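PDB 5HLJ: VP24 from White spot syndrome virus, which is a major envelope protein of the virion, probably membrane-anchored in its full-length form, although its precise molecular role is unclear. Local coordinates for residues Gly115-Thr119 against Gly120-Ser124; Asp154-Asp157 against Thr158-His161. All blocks are in the same frame, centred on the assembly; numbering follows the deposited sequence.

Interaction 1. Residues Gly115-Thr119 against Gly120-Ser124; sequences GLNAT and GREFS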
# COMPACT_ATOMS: atom_id res chain seq x y z
N GLY A 115 -10.13 3.51 -11.86
CA GLY A 115 -9.97 2.87 -13.16
C GLY A 115 -9.97 3.94 -14.25
O GLY A 115 -10.18 5.12 -13.96
N LEU A 116 -9.72 3.53 -15.50
CA LEU A 116 -9.77 4.47 -16.62
C LEU A 116 -11.22 4.80 -16.93
O LEU A 116 -12.09 3.95 -16.78
CB LEU A 116 -9.07 3.88 -17.85
CG LEU A 116 -7.56 3.69 -17.72
CD1 LEU A 116 -7.02 2.86 -18.87
CD2 LEU A 116 -6.83 5.04 -17.62
N ASN A 117 -11.49 6.03 -17.35
CA ASN A 117 -12.86 6.39 -17.70
C ASN A 117 -13.17 5.98 -19.13
O ASN A 117 -12.46 5.17 -19.72
CB ASN A 117 -13.12 7.90 -17.48
CG ASN A 117 -12.26 8.81 -18.36
OD1 ASN A 117 -11.73 8.42 -19.40
ND2 ASN A 117 -12.13 10.06 -17.92
N ALA A 118 -14.23 6.56 -19.69
CA ALA A 118 -14.74 6.16 -21.00
C ALA A 118 -13.73 6.42 -22.13
O ALA A 118 -13.66 5.66 -23.10
CB ALA A 118 -16.06 6.88 -21.29
N THR A 119 -12.94 7.48 -21.99
CA THR A 119 -11.91 7.82 -22.97
C THR A 119 -10.86 6.72 -23.10
O THR A 119 -10.17 6.63 -24.12
CB THR A 119 -11.21 9.14 -22.61
OG1 THR A 119 -10.38 8.95 -21.45
CG2 THR A 119 -12.25 10.23 -22.30
N GLY A 120 -10.72 5.90 -22.06
CA GLY A 120 -9.66 4.89 -21.99
C GLY A 120 -8.26 5.45 -21.72
O GLY A 120 -7.28 4.71 -21.80
N ARG A 121 -8.16 6.74 -21.40
CA ARG A 121 -6.86 7.42 -21.32
C ARG A 121 -6.81 8.48 -20.22
O ARG A 121 -5.88 9.28 -20.18
CB ARG A 121 -6.50 8.07 -22.66
CG ARG A 121 -6.40 7.11 -23.86
CD ARG A 121 -6.08 7.86 -25.16
NE ARG A 121 -4.74 8.44 -25.13
CZ ARG A 121 -3.62 7.75 -25.35
NH1 ARG A 121 -3.68 6.44 -25.61
NH2 ARG A 121 -2.44 8.35 -25.31
N GLU A 122 -7.81 8.49 -19.36
CA GLU A 122 -7.87 9.45 -18.26
C GLU A 122 -8.38 8.76 -17.01
O GLU A 122 -9.10 7.77 -17.10
CB GLU A 122 -8.79 10.63 -18.61
CG GLU A 122 -8.40 11.40 -19.85
CD GLU A 122 -9.55 12.26 -20.40
OE1 GLU A 122 -10.64 12.26 -19.80
OE2 GLU A 122 -9.34 12.93 -21.44
N PHE A 123 -8.01 9.25 -15.83
CA PHE A 123 -8.58 8.68 -14.62
C PHE A 123 -9.10 9.78 -13.72
O PHE A 123 -8.63 10.90 -13.78
CB PHE A 123 -7.56 7.79 -13.89
CG PHE A 123 -6.29 8.51 -13.49
CD1 PHE A 123 -5.20 8.58 -14.37
CD2 PHE A 123 -6.17 9.10 -12.24
CE1 PHE A 123 -4.03 9.23 -14.01
CE2 PHE A 123 -4.99 9.76 -11.87
CZ PHE A 123 -3.92 9.83 -12.76
N SER A 124 -10.07 9.46 -12.86
CA SER A 124 -10.54 10.45 -11.93
C SER A 124 -9.51 10.81 -10.86
O SER A 124 -9.02 9.95 -10.14
CB SER A 124 -11.81 9.96 -11.25
OG SER A 124 -12.06 10.77 -10.12
O HOH W 1 -11.69 7.17 -13.08

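Interaction 2. Residues Asp154-Asp157 against Thr158-His161; sequences DIDD and TNRH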
# COMPACT_ATOMS: atom_id res chain seq x y z
N ASP A 154 -18.48 14.45 -5.30
CA ASP A 154 -19.52 13.42 -5.43
C ASP A 154 -19.16 12.35 -6.43
O ASP A 154 -18.66 12.63 -7.53
CB ASP A 154 -20.86 14.04 -5.88
CG ASP A 154 -21.59 14.79 -4.77
OD1 ASP A 154 -21.53 14.41 -3.57
OD2 ASP A 154 -22.24 15.79 -5.11
N ILE A 155 -19.46 11.11 -6.08
CA ILE A 155 -19.37 10.03 -7.04
C ILE A 155 -20.63 9.96 -7.91
O ILE A 155 -21.75 9.91 -7.40
CB ILE A 155 -19.13 8.68 -6.33
CG1 ILE A 155 -17.80 8.73 -5.56
CG2 ILE A 155 -19.15 7.53 -7.33
CD1 ILE A 155 -16.61 8.99 -6.47
N ASP A 156 -20.44 9.98 -9.23
CA ASP A 156 -21.53 9.81 -10.19
C ASP A 156 -21.09 8.88 -11.32
O ASP A 156 -20.16 8.09 -11.15
CB ASP A 156 -21.97 11.15 -10.75
CG ASP A 156 -20.84 11.88 -11.46
OD1 ASP A 156 -20.29 11.34 -12.46
OD2 ASP A 156 -20.50 13.01 -11.03
N ASP A 157 -21.71 9.00 -12.48
CA ASP A 157 -21.44 8.07 -13.58
C ASP A 157 -20.15 8.35 -14.33
O ASP A 157 -19.70 7.52 -15.12
CB ASP A 157 -22.60 8.07 -14.58
CG ASP A 157 -23.82 7.38 -14.05
OD1 ASP A 157 -23.72 6.16 -13.75
OD2 ASP A 157 -24.88 8.04 -13.95
N THR A 158 -19.55 9.51 -14.09
CA THR A 158 -18.35 9.86 -14.84
C THR A 158 -17.08 9.36 -14.17
O THR A 158 -16.04 9.24 -14.82
CB THR A 158 -18.23 11.39 -15.04
OG1 THR A 158 -18.20 12.05 -13.76
CG2 THR A 158 -19.41 11.91 -15.84
N ASN A 159 -17.16 9.06 -12.88
CA ASN A 159 -15.96 8.90 -12.08
C ASN A 159 -16.06 7.77 -11.03
O ASN A 159 -15.36 7.81 -10.02
CB ASN A 159 -15.64 10.24 -11.38
CG ASN A 159 -16.71 10.65 -10.36
OD1 ASN A 159 -17.69 9.93 -10.14
ND2 ASN A 159 -16.52 11.79 -9.72
N ARG A 160 -16.91 6.78 -11.28
CA ARG A 160 -17.22 5.79 -10.25
C ARG A 160 -16.37 4.51 -10.30
O ARG A 160 -16.51 3.65 -9.43
CB ARG A 160 -18.69 5.40 -10.35
CG ARG A 160 -19.03 4.59 -11.59
CD ARG A 160 -20.52 4.32 -11.65
NE ARG A 160 -20.81 3.00 -12.20
CZ ARG A 160 -21.29 2.78 -13.42
NH1 ARG A 160 -21.57 3.81 -14.22
NH2 ARG A 160 -21.51 1.54 -13.83
N HIS A 161 -15.52 4.37 -11.31
CA HIS A 161 -14.82 3.11 -11.52
C HIS A 161 -13.52 2.99 -10.72
O HIS A 161 -12.64 3.83 -10.86
CB HIS A 161 -14.53 2.93 -13.00
CG HIS A 161 -14.17 1.53 -13.37
ND1 HIS A 161 -14.96 0.45 -13.05
CD2 HIS A 161 -13.11 1.03 -14.05
CE1 HIS A 161 -14.41 -0.66 -13.52
NE2 HIS A 161 -13.28 -0.33 -14.12

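Interaction 1. Residues Gly115-Thr119 against Gly120-Ser124
Backbone bonds set the outline of this turn: Asn117 N donates to Glu122 O at 3.0 Å, and Gly120 N returns to Asn117 O at 3.0 Å, closing a type I beta turn from Asn117 to Gly120. Gly120 leaves that turn with a positive phi of 73°, where a CB would collide with the carbonyl oxygen of Thr119; glycine therefore suits the place.

Among the polar side chains, Asn117 uses both ends of its amide. OD1 receives the hydroxyl of Thr119 OG1 at 2.5 Å, in the carbonyl plane, and weakly the backbone Thr119 N. ND2 bonds the anti side of Glu122 OE1 at 3.3 Å, an oxygen lying almost in the amide plane of Asn117. A chi1 of 62° sets CG between the backbone N and the carbonyl carbon, which carries the amide over the residues that follow, and using both ends fixes its rotation. Thr119 OG1 in turn accepts from Arg121 N at 3.1 Å.

Van der Waals packing sets methyl groups against oxygens. Thr119 CG2 rests 3.6 Å from Glu122 OE1, the two side chains crossing at about a right angle, and Leu116 CD1 lies 3.5 Å from Gly120 O. Beyond the turn, Asn82 of the second subunit binds both Arg121 NE and Glu122 OE2, while Tyr131 of that subunit meets the ring of Phe123.

A type I turn joined to a weakly bonded Asx turn at Asn117 and an ST turn at Thr119 thus shapes this surface loop where two subunits meet.

Interaction 2. Residues Asp154-Asp157 against Thr158-His161
One carboxylate oxygen of Asp156 takes two bonds from Thr158: Asp156 OD1 accepts Thr158 N at 2.6 Å, met nearly head-on to the C-O bond, and Thr158 OG1 at 2.6 Å through its syn lone pair. The first of these bonds makes an Asx turn, and the pair of donors would probably help to stabilise the negative charge. Aspartate suits the site because its short acid can reach the amide two residues on; a chi1 of 59° brings it there.

Asn159 reaches back with both ends of its amide. Its OD1 accepts Asp156 N at 2.9 Å, while its ND2 gives a nearly straight bond (176°) to Asp154 O at 3.2 Å, with Asp154 O in the plane of the Asn159 amide. An amide offers acceptor and donor side by side, so one asparagine can bridge two backbone groups and cannot flip without losing both bonds.

Further out, a salt bridge joins Asp157 OD1 to Arg160 NH1 at 3.2 Å, with the two side chains alongside each other and their flat groups 83° apart.

Packing is modest. Ile155 CG2 touches Arg160 CB at 3.7 Å, the side chains crossing at about a right angle, and Arg160 CB also lies 3.2 Å from Asp156 O.

The turn joins strand 141-151 to strand 161-170; Ser88 bonds Asp154 and Ile155 on one flank, and Arg160 pairs through its backbone with Gly27 of strand 19-28.

From the N terminus, strand 105-114 runs straight into interaction 1, which turns the chain back within the loop leading to strand 128-131. The chain then passes through strands 135-137 and 141-151 before interaction 2 closes its own turn ahead of strand 161-170. The two contacts follow in series, neither enclosing nor crossing the other, yet their centres are about 11 Å apart. A probable hydrogen bond from Gly115 N to His161 O, 2.7 Å long, joins them where antiparallel neighbours 105-114 and 161-170 end and begin. Ser124 OG also packs on Asn159 CB. Interaction 1 faces a second subunit, whereas interaction 2 stays within its own chain.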